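Local atomic coordinates of protein FkbI (Streptomyces hygroscopicus, PDB entry 1R2J), a protein that binds FAD and probably acts as an acyl-ACP dehydrogenase in making the methoxymalonyl extender unit of the polyketide immunosuppressant FK520. Residues 114-117 against 121-124; 224-229 against 302-307; 306-311 against 342-347. All coordinates share one frame; numbering follows the deposited sequence.

In the fold
The three contacts illustrate how an acyl-CoA dehydrogenase fold builds a flavin site from separate domains. Contact 1 comes first along the chain, in the middle-domain loop between strands 107-110 and 126-130, its centre about 22 and 21 Å from those of contacts 2 and 3. Contacts 2 and 3 belong to the helical C-terminal domain, with centres about 8 Å apart; they share V306 and A307 on helix 297-322, which meets helix 219-248 in one and helix 332-345 in the other. Contacts 1 and 3 both touch FAD, the first at its phosphate and the third at its ribityl chain and isoalloxazine ring, while contact 2 touches contact 3 where K304 and R226 hydrogen-bond to carbonyls of M343 and E347.

Contact 1: 114-117 against 121-124. With FAD (flavin-adenine dinucleotide), chain B.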
loop_
_atom_site.group_PDB
_atom_site.type_symbol
_atom_site.label_atom_id
_atom_site.label_comp_id
_atom_site.label_asym_id
_atom_site.label_seq_id
_atom_site.Cartn_x
_atom_site.Cartn_y
_atom_site.Cartn_z
ATOM N N ARG A 114 11.450 5.065 -14.062
ATOM C CA ARG A 114 11.742 6.487 -14.200
ATOM C C ARG A 114 10.877 7.170 -15.262
ATOM O O ARG A 114 10.377 8.273 -15.051
ATOM C CB ARG A 114 13.227 6.685 -14.535
ATOM C CG ARG A 114 13.853 7.912 -13.892
ATOM C CD ARG A 114 13.914 7.769 -12.374
ATOM N NE ARG A 114 14.559 8.913 -11.730
ATOM C CZ ARG A 114 14.927 8.944 -10.452
ATOM N NH1 ARG A 114 14.721 7.891 -9.676
ATOM N NH2 ARG A 114 15.496 10.032 -9.946
ATOM N N GLN A 115 10.690 6.506 -16.399
ATOM C CA GLN A 115 9.898 7.075 -17.484
ATOM C C GLN A 115 8.467 6.538 -17.560
ATOM O O GLN A 115 7.687 6.955 -18.419
ATOM C CB GLN A 115 10.598 6.824 -18.820
ATOM C CG GLN A 115 10.449 5.402 -19.363
ATOM C CD GLN A 115 11.094 4.335 -18.491
ATOM O OE1 GLN A 115 12.041 4.605 -17.749
ATOM N NE2 GLN A 115 10.596 3.108 -18.597
ATOM N N ALA A 116 8.127 5.613 -16.670
ATOM C CA ALA A 116 6.794 5.021 -16.662
ATOM C C ALA A 116 6.164 5.105 -15.275
ATOM O O ALA A 116 6.413 4.252 -14.420
ATOM C CB ALA A 116 6.866 3.555 -17.124
ATOM N N GLY A 117 5.361 6.146 -15.058
ATOM C CA GLY A 117 4.696 6.329 -13.780
ATOM C C GLY A 117 3.216 6.060 -13.939
ATOM O O GLY A 117 2.750 4.944 -13.722
ATOM N N SER A 121 2.456 1.267 -19.347
ATOM C CA SER A 121 2.836 0.601 -20.586
ATOM C C SER A 121 4.150 1.131 -21.143
ATOM O O SER A 121 4.647 0.638 -22.159
ATOM C CB SER A 121 1.722 0.742 -21.632
ATOM O OG SER A 121 1.446 2.100 -21.919
ATOM N N ALA A 122 4.713 2.130 -20.472
ATOM C CA ALA A 122 5.969 2.727 -20.904
ATOM C C ALA A 122 7.201 2.061 -20.285
ATOM O O ALA A 122 8.326 2.427 -20.607
ATOM C CB ALA A 122 5.966 4.216 -20.584
ATOM N N MET A 123 6.999 1.097 -19.390
ATOM C CA MET A 123 8.137 0.418 -18.765
ATOM C C MET A 123 8.939 -0.328 -19.837
ATOM O O MET A 123 8.362 -0.868 -20.780
ATOM C CB MET A 123 7.662 -0.565 -17.687
ATOM C CG MET A 123 6.702 -1.635 -18.174
ATOM S SD MET A 123 6.468 -2.979 -16.976
ATOM C CE MET A 123 5.364 -2.221 -15.762
ATOM N N ARG A 124 10.263 -0.355 -19.696
ATOM C CA ARG A 124 11.113 -1.026 -20.679
ATOM C C ARG A 124 11.834 -2.262 -20.154
ATOM O O ARG A 124 12.571 -2.917 -20.894
ATOM C CB ARG A 124 12.144 -0.049 -21.248
ATOM C CG ARG A 124 11.602 0.872 -22.328
ATOM C CD ARG A 124 11.698 2.324 -21.921
ATOM N NE ARG A 124 13.031 2.660 -21.434
ATOM C CZ ARG A 124 13.458 3.903 -21.229
ATOM N NH1 ARG A 124 12.656 4.928 -21.477
ATOM N NH2 ARG A 124 14.684 4.118 -20.771
HETATM P PA FAD B . 3.745 11.222 -13.558
HETATM O O1A FAD B . 3.148 9.893 -13.564
HETATM O O2A FAD B . 5.099 11.753 -13.948
HETATM O O5B FAD B . 3.181 12.237 -12.563
HETATM C C5B FAD B . 2.279 12.952 -13.310
HETATM C C4B FAD B . 1.476 14.021 -12.654
HETATM O O4B FAD B . 0.751 14.265 -13.910
HETATM C C3B FAD B . 0.499 13.368 -11.728
HETATM O O3B FAD B . -0.020 14.336 -10.877
HETATM C C2B FAD B . -0.516 12.794 -12.598
HETATM O O2B FAD B . -1.853 12.542 -12.092
HETATM C C1B FAD B . -0.553 13.746 -13.829
HETATM N N9A FAD B . -0.846 13.032 -15.027
HETATM C C8A FAD B . -0.088 12.088 -15.770
HETATM N N7A FAD B . -0.674 11.615 -16.830
HETATM C C5A FAD B . -1.902 12.247 -16.851
HETATM C C6A FAD B . -2.994 12.187 -17.723
HETATM N N6A FAD B . -3.009 11.406 -18.812
HETATM N N1A FAD B . -4.096 12.971 -17.441
HETATM C C2A FAD B . -4.116 13.773 -16.351
HETATM N N3A FAD B . -3.078 13.907 -15.423
HETATM C C4A FAD B . -2.001 13.061 -15.810
HETATM N N1 FAD B . 5.553 2.207 -7.710
HETATM C C2 FAD B . 5.649 0.816 -7.785
HETATM O O2 FAD B . 5.722 0.215 -8.873
HETATM N N3 FAD B . 5.671 0.076 -6.611
HETATM C C4 FAD B . 5.614 0.623 -5.303
HETATM O O4 FAD B . 5.645 -0.147 -4.296
HETATM C C4X FAD B . 5.542 1.997 -5.254
HETATM N N5 FAD B . 5.508 2.580 -3.915
HETATM C C5X FAD B . 5.465 3.986 -3.812
HETATM C C6 FAD B . 5.454 4.643 -2.553
HETATM C C7 FAD B . 5.454 6.061 -2.389
HETATM C C7M FAD B . 5.448 6.678 -0.992
HETATM C C8 FAD B . 5.475 6.865 -3.563
HETATM C C8M FAD B . 5.510 8.382 -3.543
HETATM C C9 FAD B . 5.465 6.280 -4.803
HETATM C C9A FAD B . 5.436 4.847 -4.973
HETATM N N10 FAD B . 5.436 4.166 -6.300
HETATM C C10 FAD B . 5.507 2.776 -6.453
HETATM C "C1'" FAD B . 5.323 5.154 -7.285
HETATM C "C2'" FAD B . 3.763 5.465 -7.654
HETATM O "O2'" FAD B . 3.527 4.380 -8.596
HETATM C "C3'" FAD B . 3.822 6.676 -8.402
HETATM O "O3'" FAD B . 3.225 7.734 -7.610
HETATM C "C4'" FAD B . 3.247 7.053 -9.791
HETATM O "O4'" FAD B . 3.415 6.197 -10.888
HETATM C "C5'" FAD B . 4.065 8.250 -9.910
HETATM O "O5'" FAD B . 4.505 8.529 -11.204
HETATM P P FAD B . 5.562 9.757 -11.315
HETATM O O1P FAD B . 5.671 8.755 -12.263
HETATM O O2P FAD B . 6.608 10.499 -12.189
HETATM O O3P FAD B . 4.708 10.589 -12.421
#
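The amide of Q115 does two jobs at once: it stacks on the guanidinium of R124, the two planes 25° apart, and its edge reaches for backbone oxygen. CD of Q115 lies 3.4 Å above the guanidinium plane, displaced toward the rim. Meanwhile NE2 of Q115 donates an almost straight hydrogen bond (174° at the hydrogen) to O of A122, 3.1 Å away. The acceptor lies in the amide plane, yet the donor stands above the carbonyl plane of A122. With chi1 at 77°, CG sits between the backbone N and the carbonyl carbon, and the bend at chi2 turns the amide to 121-124. E113 OE2 also accepts from Q115 NE2 and from the N of R124, tying both sides together. An alanine in place of Q115 would probably leave the R124 guanidinium without its stacking partner and the A122 carbonyl without this donor. CB of A116 rests 3.6 Å from CB of A122 and 3.3 Å from N of M123. The next residue, G117, brings its CA to 3.0 Å from O1P of FAD, where a side chain would collide. Such a middle-domain loop forms part of the FAD site, where S112 and S118 hydrogen-bond to the cofactor.

Contact 2: 224-229 against 302-307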
loop_
_atom_site.group_PDB
_atom_site.type_symbol
_atom_site.label_atom_id
_atom_site.label_comp_id
_atom_site.label_asym_id
_atom_site.label_seq_id
_atom_site.Cartn_x
_atom_site.Cartn_y
_atom_site.Cartn_z
ATOM N N TYR A 224 -5.527 -4.974 -5.920
ATOM C CA TYR A 224 -5.149 -5.069 -4.520
ATOM C C TYR A 224 -4.171 -3.913 -4.467
ATOM O O TYR A 224 -3.496 -3.632 -5.451
ATOM C CB TYR A 224 -4.438 -6.390 -4.218
ATOM C CG TYR A 224 -4.317 -6.678 -2.736
ATOM C CD1 TYR A 224 -3.415 -5.972 -1.940
ATOM C CD2 TYR A 224 -5.135 -7.626 -2.121
ATOM C CE1 TYR A 224 -3.338 -6.200 -0.564
ATOM C CE2 TYR A 224 -5.060 -7.860 -0.739
ATOM C CZ TYR A 224 -4.162 -7.140 0.024
ATOM O OH TYR A 224 -4.095 -7.339 1.384
ATOM N N GLY A 225 -4.078 -3.228 -3.347
ATOM C CA GLY A 225 -3.174 -2.094 -3.323
ATOM C C GLY A 225 -4.104 -0.904 -3.367
ATOM O O GLY A 225 -4.070 -0.059 -2.481
ATOM N N ARG A 226 -4.945 -0.837 -4.394
ATOM C CA ARG A 226 -5.914 0.247 -4.462
ATOM C C ARG A 226 -6.886 -0.001 -3.315
ATOM O O ARG A 226 -7.289 0.930 -2.624
ATOM C CB ARG A 226 -6.655 0.243 -5.804
ATOM C CG ARG A 226 -5.908 1.009 -6.869
ATOM C CD ARG A 226 -6.548 0.939 -8.240
ATOM N NE ARG A 226 -5.647 1.554 -9.210
ATOM C CZ ARG A 226 -5.675 1.333 -10.517
ATOM N NH1 ARG A 226 -6.566 0.499 -11.033
ATOM N NH2 ARG A 226 -4.801 1.949 -11.305
ATOM N N LYS A 227 -7.239 -1.269 -3.108
ATOM C CA LYS A 227 -8.152 -1.641 -2.030
ATOM C C LYS A 227 -7.475 -1.429 -0.680
ATOM O O LYS A 227 -8.083 -0.926 0.268
ATOM C CB LYS A 227 -8.569 -3.109 -2.165
ATOM C CG LYS A 227 -9.436 -3.624 -1.008
ATOM C CD LYS A 227 -9.913 -5.063 -1.249
ATOM C CE LYS A 227 -8.789 -6.070 -1.054
ATOM N NZ LYS A 227 -9.243 -7.459 -1.354
ATOM N N SER A 228 -6.206 -1.811 -0.612
ATOM C CA SER A 228 -5.429 -1.688 0.608
ATOM C C SER A 228 -5.147 -0.226 0.938
ATOM O O SER A 228 -5.256 0.186 2.087
ATOM C CB SER A 228 -4.113 -2.459 0.467
ATOM O OG SER A 228 -3.456 -2.558 1.717
ATOM N N VAL A 229 -4.779 0.556 -0.070
ATOM C CA VAL A 229 -4.507 1.967 0.155
ATOM C C VAL A 229 -5.779 2.658 0.620
ATOM O O VAL A 229 -5.730 3.517 1.499
ATOM C CB VAL A 229 -3.992 2.668 -1.118
ATOM C CG1 VAL A 229 -4.068 4.196 -0.952
ATOM C CG2 VAL A 229 -2.549 2.247 -1.390
ATOM N N LEU A 302 -12.793 3.734 -7.159
ATOM C CA LEU A 302 -13.593 4.734 -6.478
ATOM C C LEU A 302 -13.203 4.852 -5.004
ATOM O O LEU A 302 -13.016 5.958 -4.493
ATOM C CB LEU A 302 -15.072 4.369 -6.599
ATOM C CG LEU A 302 -16.058 5.243 -5.831
ATOM C CD1 LEU A 302 -16.060 6.628 -6.407
ATOM C CD2 LEU A 302 -17.442 4.629 -5.920
ATOM N N ALA A 303 -13.060 3.713 -4.331
ATOM C CA ALA A 303 -12.700 3.705 -2.914
ATOM C C ALA A 303 -11.336 4.324 -2.652
ATOM O O ALA A 303 -11.170 5.131 -1.734
ATOM C CB ALA A 303 -12.731 2.288 -2.376
ATOM N N LYS A 304 -10.352 3.936 -3.450
ATOM C CA LYS A 304 -9.017 4.467 -3.277
ATOM C C LYS A 304 -9.037 5.974 -3.500
ATOM O O LYS A 304 -8.502 6.734 -2.697
ATOM C CB LYS A 304 -8.043 3.791 -4.256
ATOM C CG LYS A 304 -6.603 4.254 -4.122
ATOM C CD LYS A 304 -6.302 5.455 -5.005
ATOM C CE LYS A 304 -5.037 6.174 -4.541
ATOM N NZ LYS A 304 -4.905 7.530 -5.156
ATOM N N HIS A 305 -9.674 6.392 -4.587
ATOM C CA HIS A 305 -9.757 7.804 -4.951
ATOM C C HIS A 305 -10.369 8.682 -3.856
ATOM O O HIS A 305 -9.748 9.645 -3.394
ATOM C CB HIS A 305 -10.553 7.952 -6.255
ATOM C CG HIS A 305 -10.667 9.363 -6.740
ATOM N ND1 HIS A 305 -9.565 10.154 -7.000
ATOM C CD2 HIS A 305 -11.751 10.119 -7.037
ATOM C CE1 HIS A 305 -9.968 11.334 -7.438
ATOM N NE2 HIS A 305 -11.289 11.339 -7.469
ATOM N N VAL A 306 -11.583 8.339 -3.437
ATOM C CA VAL A 306 -12.273 9.100 -2.408
ATOM C C VAL A 306 -11.582 9.055 -1.049
ATOM O O VAL A 306 -11.428 10.087 -0.401
ATOM C CB VAL A 306 -13.725 8.611 -2.237
ATOM C CG1 VAL A 306 -14.524 8.892 -3.499
ATOM C CG2 VAL A 306 -13.737 7.138 -1.948
ATOM N N ALA A 307 -11.169 7.867 -0.615
ATOM C CA ALA A 307 -10.514 7.728 0.682
ATOM C C ALA A 307 -9.228 8.546 0.710
ATOM O O ALA A 307 -8.910 9.182 1.709
ATOM C CB ALA A 307 -10.217 6.255 0.974
#
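Helices 219-248 and 297-322 run in the same sense here and come very close, with CA of R226 only 5.4 Å from CA of K304. Backbones can approach so tightly because what lies between them is slim: the base of one lysine against a carbonyl. CB of K304 presses on O of R226 at 3.4 Å, and CG follows along the same oxygen at 3.7 Å. The two beta carbons, CB of R226 and CB of K304, are 4.1 Å apart; only the base of K304 packs against 224-229 before the chain turns off. A second point of packing comes from V229, whose CG1 touches CG of K304 at 4.1 Å, the two side chains running alongside each other in the same direction. V229 achieves this with CG1 opposite its backbone N (chi1 165°).

K304 starts out toward the neighbouring helix and then bends at chi2 (-89°), which carries its ammonium away from 224-229. That buried nitrogen is hydrogen-bonded to the carbonyl oxygens of M343 and G348, with a weaker bond to that of I346. R226 stays extended from CG to NE and gives its NE to the carbonyl of E347. Two basic chains leaving the same tight seam thus hold the C-terminal end of helix 332-345 and the turn after it, a short way from the flavin. A303 and A307 also touch helix 262-287. Close helix packing of this kind is typical of the four-helix bundle that forms the C-terminal domain of acyl-CoA dehydrogenases.

Contact 3: 306-311 against 342-347; sequences VAAERA and LMEIIE. With FAD (flavin-adenine dinucleotide), chain B.
Apolar packing between A308 and M343 brings helix 297-322 onto helix 332-345. The A308 methyl, CB, lies 3.7 Å from O of M343 and 4.3 Å from CB of M343. Beside it, CG of E344 rests against O of A308 at 3.8 Å, so a small residue on one helix accepts both backbone and aliphatic stem from the other.

The polar interactions centre on two glutamates. E309 and E344 cross at about a right angle, their carboxylate planes 68° apart, and OE1 of E309 comes to 4.5 Å from OE1 of E344. These like charges are probably eased by separate cations, R354 for E309 and K341 for E344. One water bridges the helices, donating to O of E309 and to OE1 of E344, so the E344 oxygen is tied to the partner helix without a direct bond.

Both helices belong to the helical C-terminal domain of the acyl-CoA dehydrogenase fold, and the far side of 342-347 forms part of its FAD pocket.

Contacts with the cofactor come from three aliphatic side chains. CG2 of I346 lies above the C8-C9 edge of the dimethylbenzene ring, 3.5 Å from C8 of FAD; chi1 of 81° puts CG1 between backbone N and C, leaving CG2 opposite C to face the ring. CD2 of L342 meets the ring methyl C7M of FAD at 3.5 Å, while CG2 of I345 touches O3' of the FAD ribityl chain at 3.3 Å.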
loop_
_atom_site.group_PDB
_atom_site.type_symbol
_atom_site.label_atom_id
_atom_site.label_comp_id
_atom_site.label_asym_id
_atom_site.label_seq_id
_atom_site.Cartn_x
_atom_site.Cartn_y
_atom_site.Cartn_z
ATOM N N VAL A 306 -11.583 8.339 -3.437
ATOM C CA VAL A 306 -12.273 9.100 -2.408
ATOM C C VAL A 306 -11.582 9.055 -1.049
ATOM O O VAL A 306 -11.428 10.087 -0.401
ATOM C CB VAL A 306 -13.725 8.611 -2.237
ATOM C CG1 VAL A 306 -14.524 8.892 -3.499
ATOM C CG2 VAL A 306 -13.737 7.138 -1.948
ATOM N N ALA A 307 -11.169 7.867 -0.615
ATOM C CA ALA A 307 -10.514 7.728 0.682
ATOM C C ALA A 307 -9.228 8.546 0.710
ATOM O O ALA A 307 -8.910 9.182 1.709
ATOM C CB ALA A 307 -10.217 6.255 0.974
ATOM N N ALA A 308 -8.501 8.548 -0.401
ATOM C CA ALA A 308 -7.255 9.293 -0.475
ATOM C C ALA A 308 -7.494 10.801 -0.439
ATOM O O ALA A 308 -6.877 11.507 0.364
ATOM C CB ALA A 308 -6.485 8.904 -1.736
ATOM N N GLU A 309 -8.385 11.293 -1.297
ATOM C CA GLU A 309 -8.676 12.722 -1.327
ATOM C C GLU A 309 -9.253 13.187 0.010
ATOM O O GLU A 309 -8.884 14.250 0.509
ATOM C CB GLU A 309 -9.638 13.076 -2.484
ATOM C CG GLU A 309 -8.975 13.029 -3.872
ATOM C CD GLU A 309 -9.608 13.974 -4.897
ATOM O OE1 GLU A 309 -8.877 14.451 -5.794
ATOM O OE2 GLU A 309 -10.825 14.240 -4.817
ATOM N N ARG A 310 -10.153 12.396 0.588
ATOM C CA ARG A 310 -10.746 12.747 1.876
ATOM C C ARG A 310 -9.702 12.682 2.992
ATOM O O ARG A 310 -9.728 13.496 3.911
ATOM C CB ARG A 310 -11.914 11.814 2.211
ATOM C CG ARG A 310 -13.100 11.876 1.225
ATOM C CD ARG A 310 -13.564 13.314 0.968
ATOM N NE ARG A 310 -13.959 14.004 2.196
ATOM C CZ ARG A 310 -13.838 15.315 2.386
ATOM N NH1 ARG A 310 -13.329 16.085 1.429
ATOM N NH2 ARG A 310 -14.228 15.859 3.534
ATOM N N ALA A 311 -8.786 11.714 2.910
ATOM C CA ALA A 311 -7.743 11.585 3.924
ATOM C C ALA A 311 -6.790 12.789 3.880
ATOM O O ALA A 311 -6.374 13.299 4.925
ATOM C CB ALA A 311 -6.958 10.289 3.722
ATOM N N LEU A 342 0.836 11.760 -0.248
ATOM C CA LEU A 342 1.413 10.721 -1.097
ATOM C C LEU A 342 0.356 9.743 -1.617
ATOM O O LEU A 342 0.437 9.292 -2.756
ATOM C CB LEU A 342 2.516 9.977 -0.329
ATOM C CG LEU A 342 3.969 10.265 -0.756
ATOM C CD1 LEU A 342 4.140 11.727 -1.150
ATOM C CD2 LEU A 342 4.916 9.899 0.384
ATOM N N MET A 343 -0.643 9.435 -0.793
ATOM C CA MET A 343 -1.708 8.516 -1.191
ATOM C C MET A 343 -2.527 9.050 -2.369
ATOM O O MET A 343 -3.088 8.271 -3.137
ATOM C CB MET A 343 -2.627 8.223 -0.007
ATOM C CG MET A 343 -1.919 7.538 1.165
ATOM S SD MET A 343 -1.092 6.007 0.687
ATOM C CE MET A 343 0.579 6.612 0.374
ATOM N N GLU A 344 -2.598 10.373 -2.504
ATOM C CA GLU A 344 -3.328 10.990 -3.614
ATOM C C GLU A 344 -2.569 10.812 -4.932
ATOM O O GLU A 344 -3.144 10.932 -6.019
ATOM C CB GLU A 344 -3.509 12.491 -3.370
ATOM C CG GLU A 344 -4.583 12.862 -2.366
ATOM C CD GLU A 344 -4.729 14.369 -2.200
ATOM O OE1 GLU A 344 -5.817 14.905 -2.519
ATOM O OE2 GLU A 344 -3.756 15.016 -1.749
ATOM N N ILE A 345 -1.274 10.533 -4.816
ATOM C CA ILE A 345 -0.389 10.367 -5.962
ATOM C C ILE A 345 -0.189 8.915 -6.421
ATOM O O ILE A 345 -0.155 8.654 -7.623
ATOM C CB ILE A 345 0.998 10.999 -5.642
ATOM C CG1 ILE A 345 0.834 12.506 -5.397
ATOM C CG2 ILE A 345 1.983 10.722 -6.773
ATOM C CD1 ILE A 345 1.988 13.145 -4.616
ATOM N N ILE A 346 -0.073 7.976 -5.477
ATOM C CA ILE A 346 0.163 6.562 -5.817
ATOM C C ILE A 346 -1.077 5.696 -6.073
ATOM O O ILE A 346 -2.201 6.109 -5.799
ATOM C CB ILE A 346 1.016 5.866 -4.720
ATOM C CG1 ILE A 346 0.143 5.443 -3.527
ATOM C CG2 ILE A 346 2.068 6.822 -4.229
ATOM C CD1 ILE A 346 0.898 4.607 -2.470
ATOM N N GLU A 347 -0.844 4.488 -6.593
ATOM C CA GLU A 347 -1.902 3.520 -6.905
ATOM C C GLU A 347 -2.982 4.143 -7.791
ATOM O O GLU A 347 -4.175 3.919 -7.590
ATOM C CB GLU A 347 -2.528 2.990 -5.608
ATOM C CG GLU A 347 -1.559 2.206 -4.719
ATOM C CD GLU A 347 -1.406 0.760 -5.133
ATOM O OE1 GLU A 347 -0.517 0.078 -4.585
ATOM O OE2 GLU A 347 -2.180 0.298 -5.998
HETATM P PA FAD B . 3.745 11.222 -13.558
HETATM O O1A FAD B . 3.148 9.893 -13.564
HETATM O O2A FAD B . 5.099 11.753 -13.948
HETATM O O5B FAD B . 3.181 12.237 -12.563
HETATM C C5B FAD B . 2.279 12.952 -13.310
HETATM C C4B FAD B . 1.476 14.021 -12.654
HETATM O O4B FAD B . 0.751 14.265 -13.910
HETATM C C3B FAD B . 0.499 13.368 -11.728
HETATM O O3B FAD B . -0.020 14.336 -10.877
HETATM C C2B FAD B . -0.516 12.794 -12.598
HETATM O O2B FAD B . -1.853 12.542 -12.092
HETATM C C1B FAD B . -0.553 13.746 -13.829
HETATM N N9A FAD B . -0.846 13.032 -15.027
HETATM C C8A FAD B . -0.088 12.088 -15.770
HETATM N N7A FAD B . -0.674 11.615 -16.830
HETATM C C5A FAD B . -1.902 12.247 -16.851
HETATM C C6A FAD B . -2.994 12.187 -17.723
HETATM N N6A FAD B . -3.009 11.406 -18.812
HETATM N N1A FAD B . -4.096 12.971 -17.441
HETATM C C2A FAD B . -4.116 13.773 -16.351
HETATM N N3A FAD B . -3.078 13.907 -15.423
HETATM C C4A FAD B . -2.001 13.061 -15.810
HETATM N N1 FAD B . 5.553 2.207 -7.710
HETATM C C2 FAD B . 5.649 0.816 -7.785
HETATM O O2 FAD B . 5.722 0.215 -8.873
HETATM N N3 FAD B . 5.671 0.076 -6.611
HETATM C C4 FAD B . 5.614 0.623 -5.303
HETATM O O4 FAD B . 5.645 -0.147 -4.296
HETATM C C4X FAD B . 5.542 1.997 -5.254
HETATM N N5 FAD B . 5.508 2.580 -3.915
HETATM C C5X FAD B . 5.465 3.986 -3.812
HETATM C C6 FAD B . 5.454 4.643 -2.553
HETATM C C7 FAD B . 5.454 6.061 -2.389
HETATM C C7M FAD B . 5.448 6.678 -0.992
HETATM C C8 FAD B . 5.475 6.865 -3.563
HETATM C C8M FAD B . 5.510 8.382 -3.543
HETATM C C9 FAD B . 5.465 6.280 -4.803
HETATM C C9A FAD B . 5.436 4.847 -4.973
HETATM N N10 FAD B . 5.436 4.166 -6.300
HETATM C C10 FAD B . 5.507 2.776 -6.453
HETATM C "C1'" FAD B . 5.323 5.154 -7.285
HETATM C "C2'" FAD B . 3.763 5.465 -7.654
HETATM O "O2'" FAD B . 3.527 4.380 -8.596
HETATM C "C3'" FAD B . 3.822 6.676 -8.402
HETATM O "O3'" FAD B . 3.225 7.734 -7.610
HETATM C "C4'" FAD B . 3.247 7.053 -9.791
HETATM O "O4'" FAD B . 3.415 6.197 -10.888
HETATM C "C5'" FAD B . 4.065 8.250 -9.910
HETATM O "O5'" FAD B . 4.505 8.529 -11.204
HETATM P P FAD B . 5.562 9.757 -11.315
HETATM O O1P FAD B . 5.671 8.755 -12.263
HETATM O O2P FAD B . 6.608 10.499 -12.189
HETATM O O3P FAD B . 4.708 10.589 -12.421
HETATM O O HOH W 1 -7.854 16.212 -1.160
#